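Local structure of endo-beta-N-acetylglucosaminidase F1 (Bacteroides thetaiotaomicron VPI-5482, 6TCV) at residues 217-221 with 222-226; 266-269 with 270-274; 318-321 with 322-325. The protein hydrolyses N-linked glycans as an endo-beta-N-acetylglucosaminidase, probably cutting between the two core N-acetylglucosamines of high-mannose chains such as Man9GlcNAc2Asn. The protein carries 2 engineered substitutions. All blocks are in the same frame, centred on the assembly; numbering follows the deposited sequence.

Interaction 1 of 3, residues 217-221 with 222-226; sequences VQCNP and NVQYL. With MAN (alpha-D-mannopyranose), chain B; MAN (alpha-D-mannopyranose), chain C.
Asn220 and the three residues after Pro221 illustrate how one side chain can cap the start of a helix and hold a sugar at once. Hydrogen bonds come first. Asn220 OD1 accepts from Val223 N at 3.0 Å, a straight bond with the donor above the amide plane, and more weakly from Asn222 N at 2.8 Å. A chi1 of 73° at Asn220 sets CG between the backbone N and the carbonyl carbon, which turns the amide back over the first turn. The backbone follows suit: Gln224 N reaches Asn220 O at 2.9 Å, and Tyr225 N bonds to Pro221 O. Asn220 is thus the N-cap of helix 221-228, which follows strand 214-218 after a short connection; that strand is an antiparallel neighbour of strand 198-209 in a curled, mostly parallel sheet consistent with the (beta/alpha)8 barrel of such endoglycosidases.

Sugar contacts use the other end of the same amide. Asn220 ND2 donates to O3 of MAN (chain C) over 3.0 Å, nearly straight at 172°, so the capping oxygen, fixed by two NH groups, also settles which way the NH2 faces. MAN (chain B), whose C1 is joined to O2 of MAN (chain C), approaches the neighbouring amide, its O3 lying 3.3 Å from Asn222 ND2. Asn222 is itself positioned by Lys439 at OD1 and by Asn177 at ND2. Both mannoses fit the Man9GlcNAc2Asn substrate of this complex.

Van der Waals packing joins the residue before the cap to the first turn. Cys219 SG rests 3.8 Å from Val223 CG1, while Cys219 CB touches Gln224 OE1 at 3.4 Å; the bend of the Gln224 chain at chi2 (66°) brings that oxygen back, and its NE2 bonds to Asp228.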
ATOM      1  N   VAL A 217      -3.228  18.608  -0.408  1.00 13.78           N
ATOM      2  CA  VAL A 217      -3.619  17.674  -1.456  1.00 13.43           C
ATOM      3  C   VAL A 217      -4.548  18.444  -2.380  1.00 14.96           C
ATOM      4  O   VAL A 217      -5.568  19.015  -1.948  1.00 15.95           O
ATOM      5  CB  VAL A 217      -4.340  16.475  -0.839  1.00 14.49           C
ATOM      6  CG1 VAL A 217      -4.871  15.525  -1.905  1.00 15.86           C
ATOM      7  CG2 VAL A 217      -3.432  15.744   0.107  1.00 14.29           C
ATOM      8  N   GLN A 218      -4.215  18.452  -3.661  1.00 14.53           N
ATOM      9  CA  GLN A 218      -5.001  19.117  -4.676  1.00 13.39           C
ATOM     10  C   GLN A 218      -5.407  18.064  -5.687  1.00 15.53           C
ATOM     11  O   GLN A 218      -4.546  17.443  -6.330  1.00 15.60           O
ATOM     12  CB  GLN A 218      -4.162  20.232  -5.326  1.00 16.90           C
ATOM     13  CG  GLN A 218      -4.926  20.979  -6.438  1.00 18.72           C
ATOM     14  CD  GLN A 218      -4.116  22.091  -7.101  1.00 23.38           C
ATOM     15  OE1 GLN A 218      -3.778  23.075  -6.447  1.00 27.71           O
ATOM     16  NE2 GLN A 218      -3.858  21.964  -8.386  1.00 25.06           N
ATOM     17  N   CYS A 219      -6.705  17.931  -5.904  1.00 14.81           N
ATOM     18  CA  CYS A 219      -7.251  16.885  -6.765  1.00 14.02           C
ATOM     19  C   CYS A 219      -7.786  17.555  -8.013  1.00 15.95           C
ATOM     20  O   CYS A 219      -8.642  18.450  -7.953  1.00 16.86           O
ATOM     21  CB  CYS A 219      -8.400  16.170  -6.041  1.00 15.01           C
ATOM     22  SG  CYS A 219      -7.810  15.170  -4.646  1.00 16.09           S
ATOM     23  N   ASN A 220      -7.298  17.119  -9.163  1.00 14.35           N
ATOM     24  CA  ASN A 220      -7.815  17.579 -10.440  1.00 15.49           C
ATOM     25  C   ASN A 220      -9.233  17.064 -10.626  1.00 14.86           C
ATOM     26  O   ASN A 220      -9.725  16.230  -9.850  1.00 15.03           O
ATOM     27  CB  ASN A 220      -6.862  17.247 -11.593  1.00 15.06           C
ATOM     28  CG  ASN A 220      -6.847  15.788 -11.939  1.00 15.80           C
ATOM     29  OD1 ASN A 220      -7.900  15.148 -12.079  1.00 15.13           O
ATOM     30  ND2 ASN A 220      -5.660  15.269 -12.248  1.00 15.70           N
ATOM     31  N   PRO A 221      -9.947  17.558 -11.623  1.00 15.97           N
ATOM     32  CA  PRO A 221     -11.368  17.165 -11.710  1.00 15.86           C
ATOM     33  C   PRO A 221     -11.607  15.687 -11.909  1.00 16.82           C
ATOM     34  O   PRO A 221     -12.636  15.153 -11.458  1.00 17.16           O
ATOM     35  CB  PRO A 221     -11.910  17.983 -12.889  1.00 17.49           C
ATOM     36  CG  PRO A 221     -11.002  19.183 -12.956  1.00 18.60           C
ATOM     37  CD  PRO A 221      -9.630  18.639 -12.579  1.00 16.48           C
ATOM     38  N   ASN A 222     -10.687  14.955 -12.527  1.00 15.85           N
ATOM     39  CA  ASN A 222     -10.854  13.530 -12.698  1.00 16.04           C
ATOM     40  C   ASN A 222     -10.653  12.776 -11.396  1.00 15.61           C
ATOM     41  O   ASN A 222     -11.421  11.843 -11.068  1.00 15.91           O
ATOM     42  CB  ASN A 222      -9.878  13.068 -13.754  1.00 15.57           C
ATOM     43  CG  ASN A 222     -10.099  13.741 -15.078  1.00 16.30           C
ATOM     44  OD1 ASN A 222     -11.218  13.809 -15.600  1.00 17.08           O
ATOM     45  ND2 ASN A 222      -9.049  14.372 -15.582  1.00 16.48           N
ATOM     46  N   VAL A 223      -9.605  13.121 -10.644  1.00 14.56           N
ATOM     47  CA  VAL A 223      -9.399  12.534  -9.332  1.00 14.29           C
ATOM     48  C   VAL A 223     -10.583  12.851  -8.419  1.00 14.39           C
ATOM     49  O   VAL A 223     -11.115  11.967  -7.727  1.00 15.23           O
ATOM     50  CB  VAL A 223      -8.051  13.006  -8.742  1.00 14.66           C
ATOM     51  CG1 VAL A 223      -7.871  12.527  -7.336  1.00 15.61           C
ATOM     52  CG2 VAL A 223      -6.905  12.524  -9.583  1.00 15.62           C
ATOM     53  N   GLN A 224     -10.994  14.103  -8.402  1.00 15.32           N
ATOM     54  CA  GLN A 224     -12.081  14.508  -7.522  1.00 16.64           C
ATOM     55  C   GLN A 224     -13.358  13.764  -7.868  1.00 16.23           C
ATOM     56  O   GLN A 224     -14.111  13.367  -6.972  1.00 16.24           O
ATOM     57  CB  GLN A 224     -12.264  16.013  -7.580  1.00 18.10           C
ATOM     58  CG  GLN A 224     -13.230  16.542  -6.473  1.00 20.89           C
ATOM     59  CD  GLN A 224     -12.604  16.325  -5.102  1.00 23.77           C
ATOM     60  OE1 GLN A 224     -11.496  16.774  -4.846  1.00 27.78           O
ATOM     61  NE2 GLN A 224     -13.335  15.687  -4.186  1.00 25.61           N
ATOM     62  N   TYR A 225     -13.624  13.544  -9.166  1.00 16.53           N
ATOM     63  CA  TYR A 225     -14.828  12.826  -9.566  1.00 16.40           C
ATOM     64  C   TYR A 225     -14.800  11.398  -9.012  1.00 16.51           C
ATOM     65  O   TYR A 225     -15.814  10.891  -8.527  1.00 16.37           O
ATOM     66  CB  TYR A 225     -14.915  12.762 -11.094  1.00 18.87           C
ATOM     67  CG  TYR A 225     -16.237  12.201 -11.545  1.00 18.67           C
ATOM     68  CD1 TYR A 225     -16.408  10.844 -11.717  1.00 17.98           C
ATOM     69  CD2 TYR A 225     -17.302  13.049 -11.842  1.00 20.22           C
ATOM     70  CE1 TYR A 225     -17.594  10.345 -12.123  1.00 18.98           C
ATOM     71  CE2 TYR A 225     -18.492  12.531 -12.289  1.00 20.51           C
ATOM     72  CZ  TYR A 225     -18.626  11.193 -12.410  1.00 20.05           C
ATOM     73  OH  TYR A 225     -19.855  10.691 -12.834  1.00 24.23           O
ATOM     74  N   LEU A 226     -13.645  10.704  -9.067  1.00 15.37           N
ATOM     75  CA  LEU A 226     -13.579   9.361  -8.514  1.00 14.57           C
ATOM     76  C   LEU A 226     -13.840   9.360  -7.023  1.00 16.16           C
ATOM     77  O   LEU A 226     -14.568   8.508  -6.520  1.00 17.43           O
ATOM     78  CB  LEU A 226     -12.211   8.724  -8.757  1.00 17.12           C
ATOM     79  CG  LEU A 226     -11.852   8.273 -10.158  1.00 17.44           C
ATOM     80  CD1 LEU A 226     -10.430   7.777 -10.202  1.00 16.84           C
ATOM     81  CD2 LEU A 226     -12.827   7.222 -10.602  1.00 19.85           C
TER
HETATM   82  C1  MAN B   9      -4.455  17.371 -14.786  1.00 16.80           C
HETATM   83  C2  MAN B   9      -5.803  16.910 -15.325  1.00 16.76           C
HETATM   84  C3  MAN B   9      -5.708  16.609 -16.818  1.00 18.31           C
HETATM   85  C4  MAN B   9      -5.133  17.806 -17.558  1.00 18.51           C
HETATM   86  C5  MAN B   9      -3.777  18.130 -16.944  1.00 18.51           C
HETATM   87  C6  MAN B   9      -3.136  19.350 -17.551  1.00 20.96           C
HETATM   88  O2  MAN B   9      -6.774  17.932 -15.053  1.00 18.66           O
HETATM   89  O3  MAN B   9      -6.996  16.253 -17.287  1.00 19.61           O
HETATM   90  O4  MAN B   9      -4.944  17.502 -18.938  1.00 20.10           O
HETATM   91  O5  MAN B   9      -3.957  18.439 -15.558  1.00 17.87           O
HETATM   92  O6  MAN B   9      -1.793  19.504 -17.042  1.00 23.11           O
HETATM   93  C1  MAN C   8      -1.221  15.899 -15.155  1.00 13.80           C
HETATM   94  C2  MAN C   8      -2.247  16.594 -14.269  1.00 13.25           C
HETATM   95  C3  MAN C   8      -2.025  16.155 -12.832  1.00 13.34           C
HETATM   96  C4  MAN C   8      -2.037  14.637 -12.698  1.00 12.42           C
HETATM   97  C5  MAN C   8      -1.068  13.991 -13.683  1.00 12.74           C
HETATM   98  C6  MAN C   8      -1.230  12.486 -13.770  1.00 12.87           C
HETATM   99  O2  MAN C   8      -3.561  16.261 -14.769  1.00 14.08           O
HETATM  100  O3  MAN C   8      -3.071  16.682 -12.015  1.00 14.03           O
HETATM  101  O4  MAN C   8      -1.586  14.266 -11.397  1.00 13.16           O
HETATM  102  O5  MAN C   8      -1.326  14.496 -15.015  1.00 13.73           O
HETATM  103  O6  MAN C   8      -0.334  11.951 -14.764  1.00 13.41           O

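Interaction 2 of 3, residues 266-269 with 270-274; sequences KDFA and REVAQ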
ATOM      1  N   LYS A 266       4.674  16.546   8.754  1.00 14.83           N
ATOM      2  CA  LYS A 266       3.685  16.038   9.677  1.00 14.73           C
ATOM      3  C   LYS A 266       2.277  16.429   9.240  1.00 14.48           C
ATOM      4  O   LYS A 266       1.351  15.601   9.244  1.00 15.05           O
ATOM      5  CB  LYS A 266       3.951  16.592  11.079  1.00 16.93           C
ATOM      6  CG  LYS A 266       5.159  15.964  11.780  1.00 17.31           C
ATOM      7  CD  LYS A 266       5.406  16.552  13.144  1.00 19.65           C
ATOM      8  CE  LYS A 266       6.595  15.896  13.823  1.00 22.13           C
ATOM      9  NZ  LYS A 266       7.039  16.638  15.019  1.00 30.58           N
ATOM     10  N   ASP A 267       2.080  17.709   8.899  1.00 14.49           N
ATOM     11  CA  ASP A 267       0.729  18.147   8.545  1.00 14.67           C
ATOM     12  C   ASP A 267       0.273  17.510   7.245  1.00 13.46           C
ATOM     13  O   ASP A 267      -0.875  17.087   7.135  1.00 13.54           O
ATOM     14  CB  ASP A 267       0.646  19.671   8.462  1.00 15.06           C
ATOM     15  CG  ASP A 267       0.922  20.341   9.767  1.00 17.76           C
ATOM     16  OD1 ASP A 267       0.905  19.750  10.837  1.00 17.40           O
ATOM     17  OD2 ASP A 267       0.800  21.643   9.750  1.00 22.77           O
ATOM     18  N   PHE A 268       1.154  17.438   6.242  1.00 13.73           N
ATOM     19  CA  PHE A 268       0.726  16.874   4.970  1.00 13.17           C
ATOM     20  C   PHE A 268       0.431  15.392   5.130  1.00 13.27           C
ATOM     21  O   PHE A 268      -0.577  14.899   4.579  1.00 13.00           O
ATOM     22  CB  PHE A 268       1.804  17.130   3.908  1.00 13.67           C
ATOM     23  CG  PHE A 268       1.374  16.734   2.533  1.00 13.50           C
ATOM     24  CD1 PHE A 268       0.420  17.473   1.838  1.00 13.93           C
ATOM     25  CD2 PHE A 268       1.854  15.570   1.963  1.00 13.84           C
ATOM     26  CE1 PHE A 268       0.024  17.056   0.582  1.00 14.87           C
ATOM     27  CE2 PHE A 268       1.443  15.168   0.741  1.00 14.21           C
ATOM     28  CZ  PHE A 268       0.520  15.920   0.062  1.00 14.82           C
ATOM     29  N   ALA A 269       1.247  14.684   5.926  1.00 13.90           N
ATOM     30  CA  ALA A 269       0.981  13.275   6.208  1.00 12.95           C
ATOM     31  C   ALA A 269      -0.386  13.090   6.837  1.00 13.57           C
ATOM     32  O   ALA A 269      -1.133  12.167   6.470  1.00 13.43           O
ATOM     33  CB  ALA A 269       2.035  12.771   7.180  1.00 13.70           C
ATOM     34  N   ARG A 270      -0.748  13.970   7.766  1.00 12.94           N
ATOM     35  CA  ARG A 270      -2.031  13.885   8.451  1.00 12.83           C
ATOM     36  C   ARG A 270      -3.184  14.201   7.502  1.00 13.39           C
ATOM     37  O   ARG A 270      -4.245  13.590   7.602  1.00 14.10           O
ATOM     38  CB  ARG A 270      -1.998  14.759   9.716  1.00 14.16           C
ATOM     39  CG  ARG A 270      -0.998  14.154  10.703  1.00 16.71           C
ATOM     40  CD  ARG A 270      -0.502  15.088  11.772  1.00 19.58           C
ATOM     41  NE  ARG A 270       0.702  14.443  12.354  1.00 22.27           N
ATOM     42  CZ  ARG A 270       1.422  14.933  13.339  1.00 24.36           C
ATOM     43  NH1 ARG A 270       1.072  16.073  13.885  1.00 24.22           N
ATOM     44  NH2 ARG A 270       2.491  14.281  13.793  1.00 26.16           N
ATOM     45  N   GLU A 271      -2.957  15.097   6.528  1.00 12.15           N
ATOM     46  CA  GLU A 271      -3.973  15.357   5.499  1.00 12.94           C
ATOM     47  C   GLU A 271      -4.164  14.154   4.581  1.00 12.39           C
ATOM     48  O   GLU A 271      -5.308  13.790   4.258  1.00 13.15           O
ATOM     49  CB  GLU A 271      -3.577  16.611   4.720  1.00 12.79           C
ATOM     50  CG  GLU A 271      -4.650  17.058   3.767  1.00 13.12           C
ATOM     51  CD  GLU A 271      -4.440  18.444   3.262  1.00 16.40           C
ATOM     52  OE1 GLU A 271      -4.212  19.357   4.123  1.00 16.31           O
ATOM     53  OE2 GLU A 271      -4.708  18.719   2.076  1.00 17.67           O
ATOM     54  N   VAL A 272      -3.058  13.527   4.172  1.00 12.42           N
ATOM     55  CA  VAL A 272      -3.167  12.327   3.359  1.00 11.79           C
ATOM     56  C   VAL A 272      -3.931  11.239   4.112  1.00 12.43           C
ATOM     57  O   VAL A 272      -4.803  10.575   3.536  1.00 12.84           O
ATOM     58  CB  VAL A 272      -1.771  11.865   2.937  1.00 13.16           C
ATOM     59  CG1 VAL A 272      -1.788  10.446   2.342  1.00 14.34           C
ATOM     60  CG2 VAL A 272      -1.157  12.834   1.946  1.00 14.55           C
ATOM     61  N   ALA A 273      -3.619  11.015   5.391  1.00 12.60           N
ATOM     62  CA  ALA A 273      -4.335  10.020   6.157  1.00 13.13           C
ATOM     63  C   ALA A 273      -5.802  10.366   6.227  1.00 13.24           C
ATOM     64  O   ALA A 273      -6.659   9.474   6.227  1.00 13.89           O
ATOM     65  CB  ALA A 273      -3.709   9.884   7.548  1.00 14.45           C
ATOM     66  N   GLN A 274      -6.138  11.664   6.376  1.00 13.18           N
ATOM     67  CA  GLN A 274      -7.541  12.062   6.445  1.00 13.07           C
ATOM     68  C   GLN A 274      -8.249  11.728   5.147  1.00 12.46           C
ATOM     69  O   GLN A 274      -9.394  11.262   5.177  1.00 12.77           O
ATOM     70  CB  GLN A 274      -7.599  13.569   6.737  1.00 14.90           C
ATOM     71  CG  GLN A 274      -9.006  14.047   7.035  1.00 16.73           C
ATOM     72  CD  GLN A 274      -9.838  14.327   5.835  1.00 14.77           C
ATOM     73  OE1 GLN A 274      -9.336  14.801   4.833  1.00 17.35           O
ATOM     74  NE2 GLN A 274     -11.148  14.059   5.944  1.00 16.99           N
TER
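Val272 N donates to Phe268 O at 2.9 Å, an almost straight bond (165°) with equally short neighbours: Glu271 N reaches Asp267 O and Ala273 N reaches Ala269 O at the same length. With Arg270 N on Lys266 O they form an unbroken i to i+4 ladder, which spaces side chains four apart so that they can meet along one flank.

On the buried flank the meeting is a CH-pi contact. Val272 CG2 sits over a face of the Phe268 ring, 4.1 Å from the centroid and 27° off the normal, with CE2 its nearest ring atom, at 3.7 Å. The ring is swung along the helix toward this methyl because its CG lies anti to the backbone N (chi1 -173°). Both side chains also press on Val217 of strand 214-218.

The outer flank lays the aliphatic part of Lys266 on the flat guanidinium of Arg270. The two chains run side by side in the same direction, and Lys266 CB covers the centre of the guanidinium, 3.7 Å above its plane. Their charged ends stay apart, Lys266 NZ being 5.3 Å from Arg270 NH2, and long, weak ion pairs to Glu262 and Glu315 respectively may offset some of the like charge. The arrangement is that of an amphipathic helix in a beta-alpha-beta unit, here strand 243-249, helix 262-278 and strand 283-287.

Interaction 3 of 3, residues 318-321 with 322-325; sequences QAMP and DKLV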
ATOM      1  N   GLN A 318       2.706   6.772  10.691  1.00 13.98           N
ATOM      2  CA  GLN A 318       2.242   7.023  12.047  1.00 15.41           C
ATOM      3  C   GLN A 318       0.777   7.419  12.077  1.00 15.93           C
ATOM      4  O   GLN A 318       0.082   7.089  13.039  1.00 17.07           O
ATOM      5  CB  GLN A 318       3.093   8.094  12.718  1.00 16.00           C
ATOM      6  CG  GLN A 318       4.559   7.764  12.904  1.00 19.34           C
ATOM      7  CD  GLN A 318       4.844   6.287  13.100  1.00 27.65           C
ATOM      8  OE1 GLN A 318       4.466   5.714  14.110  1.00 26.18           O
ATOM      9  NE2 GLN A 318       5.517   5.670  12.136  1.00 27.43           N
ATOM     10  N   ALA A 319       0.307   8.134  11.064  1.00 15.38           N
ATOM     11  CA  ALA A 319      -1.061   8.645  11.013  1.00 15.48           C
ATOM     12  C   ALA A 319      -2.033   7.612  10.467  1.00 15.94           C
ATOM     13  O   ALA A 319      -3.231   7.718  10.725  1.00 17.11           O
ATOM     14  CB  ALA A 319      -1.109   9.925  10.167  1.00 15.66           C
ATOM     15  N   MET A 320      -1.562   6.611   9.727  1.00 14.47           N
ATOM     16  CA  MET A 320      -2.409   5.521   9.209  1.00 14.60           C
ATOM     17  C   MET A 320      -1.623   4.213   9.279  1.00 14.04           C
ATOM     18  O   MET A 320      -1.298   3.587   8.255  1.00 13.57           O
ATOM     19  CB  MET A 320      -2.976   5.799   7.807  1.00 15.16           C
ATOM     20  CG  MET A 320      -2.006   6.108   6.697  1.00 13.75           C
ATOM     21  SD  MET A 320      -2.959   6.547   5.204  1.00 14.12           S
ATOM     22  CE  MET A 320      -1.683   6.531   3.931  1.00 15.78           C
ATOM     23  N   PRO A 321      -1.403   3.710  10.512  1.00 14.29           N
ATOM     24  CA  PRO A 321      -0.503   2.567  10.663  1.00 14.85           C
ATOM     25  C   PRO A 321      -1.055   1.288  10.091  1.00 16.06           C
ATOM     26  O   PRO A 321      -0.279   0.356   9.820  1.00 16.41           O
ATOM     27  CB  PRO A 321      -0.288   2.461  12.165  1.00 17.83           C
ATOM     28  CG  PRO A 321      -1.450   3.194  12.750  1.00 17.84           C
ATOM     29  CD  PRO A 321      -1.799   4.283  11.793  1.00 15.48           C
ATOM     30  N   ASP A 322      -2.361   1.151   9.917  0.60 13.35           N
ATOM     31  CA  ASP A 322      -2.880  -0.070   9.296  0.60 14.76           C
ATOM     32  C   ASP A 322      -2.944   0.004   7.771  0.60 14.25           C
ATOM     33  O   ASP A 322      -3.322  -0.994   7.156  0.60 16.15           O
ATOM     34  CB  ASP A 322      -4.254  -0.429   9.885  0.60 15.82           C
ATOM     35  CG  ASP A 322      -5.275   0.652   9.655  0.60 14.89           C
ATOM     36  OD1 ASP A 322      -4.918   1.834   9.651  0.60 15.17           O
ATOM     37  OD2 ASP A 322      -6.473   0.302   9.554  0.60 19.76           O
ATOM     38  N   LYS A 323      -2.581   1.136   7.161  1.00 13.45           N
ATOM     39  CA  LYS A 323      -2.678   1.322   5.715  1.00 13.50           C
ATOM     40  C   LYS A 323      -1.300   1.325   5.072  1.00 13.07           C
ATOM     41  O   LYS A 323      -0.275   1.437   5.755  1.00 14.54           O
ATOM     42  CB  LYS A 323      -3.424   2.628   5.411  1.00 15.39           C
ATOM     43  CG  LYS A 323      -4.863   2.599   5.918  1.00 15.36           C
ATOM     44  CD  LYS A 323      -5.705   3.759   5.425  1.00 15.80           C
ATOM     45  CE  LYS A 323      -7.147   3.690   5.871  1.00 20.28           C
ATOM     46  NZ  LYS A 323      -7.250   4.165   7.250  1.00 23.16           N
ATOM     47  N   LEU A 324      -1.271   1.162   3.753  1.00 12.85           N
ATOM     48  CA  LEU A 324      -0.023   1.044   3.026  1.00 12.42           C
ATOM     49  C   LEU A 324       0.615   2.401   2.763  1.00 12.73           C
ATOM     50  O   LEU A 324      -0.047   3.325   2.280  1.00 12.88           O
ATOM     51  CB  LEU A 324      -0.247   0.327   1.699  1.00 14.26           C
ATOM     52  CG  LEU A 324      -0.690  -1.125   1.843  1.00 13.87           C
ATOM     53  CD1 LEU A 324      -1.079  -1.658   0.469  1.00 17.86           C
ATOM     54  CD2 LEU A 324       0.421  -2.000   2.407  1.00 16.53           C
ATOM     55  N   VAL A 325       1.913   2.518   3.048  1.00 12.07           N
ATOM     56  CA  VAL A 325       2.734   3.656   2.645  1.00 12.25           C
ATOM     57  C   VAL A 325       3.732   3.140   1.634  1.00 12.57           C
ATOM     58  O   VAL A 325       4.548   2.255   1.946  1.00 12.77           O
ATOM     59  CB  VAL A 325       3.392   4.331   3.845  1.00 13.14           C
ATOM     60  CG1 VAL A 325       4.318   5.475   3.422  1.00 13.97           C
ATOM     61  CG2 VAL A 325       2.320   4.826   4.803  1.00 14.03           C
TER
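A type I beta turn from Met320 to Lys323 carries the chain from helix 306-319 into strand 324-329. Met320 is the first residue to leave helical torsions (phi -142°, psi 71°), and Pro321 takes the next corner with a phi that suits its ring. Lys323 N closes the turn on Met320 O at 3.0 Å, approaching from well above the carbonyl plane. Lys317 NZ, from the preceding helix, binds Lys323 O and, weakly, Pro321 O, tying the helix end to the loop.

The side chain of Met320 spans the turn it begins. Its CG is tucked over the main chain (chi1 56°), and from there the chain runs out extended, crossing that of Lys323 at about a right angle. Met320 SD meets Lys323 CD at 3.9 Å and CB at 4.0 Å, so the lysine contributes its aliphatic stem. Farther on, Met320 CE comes to 4.0 Å from Leu324 O and more loosely approaches Val325 CG2, at 4.4 Å. Cys276 of helix 262-278 touches both Met320 and Lys323. In place of Met320 an alanine is likely to open a gap beside the lysine stem and remove the loose methyl contact to Val325, although the turn's backbone bond would remain. Chemically, then, one backbone hydrogen bond closes the turn, with Lys317 bonding to its carbonyls, while the unbranched thioether packs by dispersion against the lysine stem.

Along the chain the three contacts come in series, and helix 262-278 stands between the outer two. Interactions 1 and 2, with centres about 17 Å apart, touch through strand 214-218: Val217 N lies 2.9 Å from Glu271 OE2, a probable hydrogen bond, and Val217 CG2 packs on Phe268 CE1. Interactions 2 and 3 are closer, about 11 Å between centres, where Ala273 CB meets Ala319 CB at 3.7 Å and Met320 SD also leans on Ala273. Interactions 1 and 3 do not touch, yet both reach the same curled sheet. Packing is thereby continuous from a mannose-contacting cap, through one helix of the probable barrel, to the turn of the next beta-alpha-beta unit.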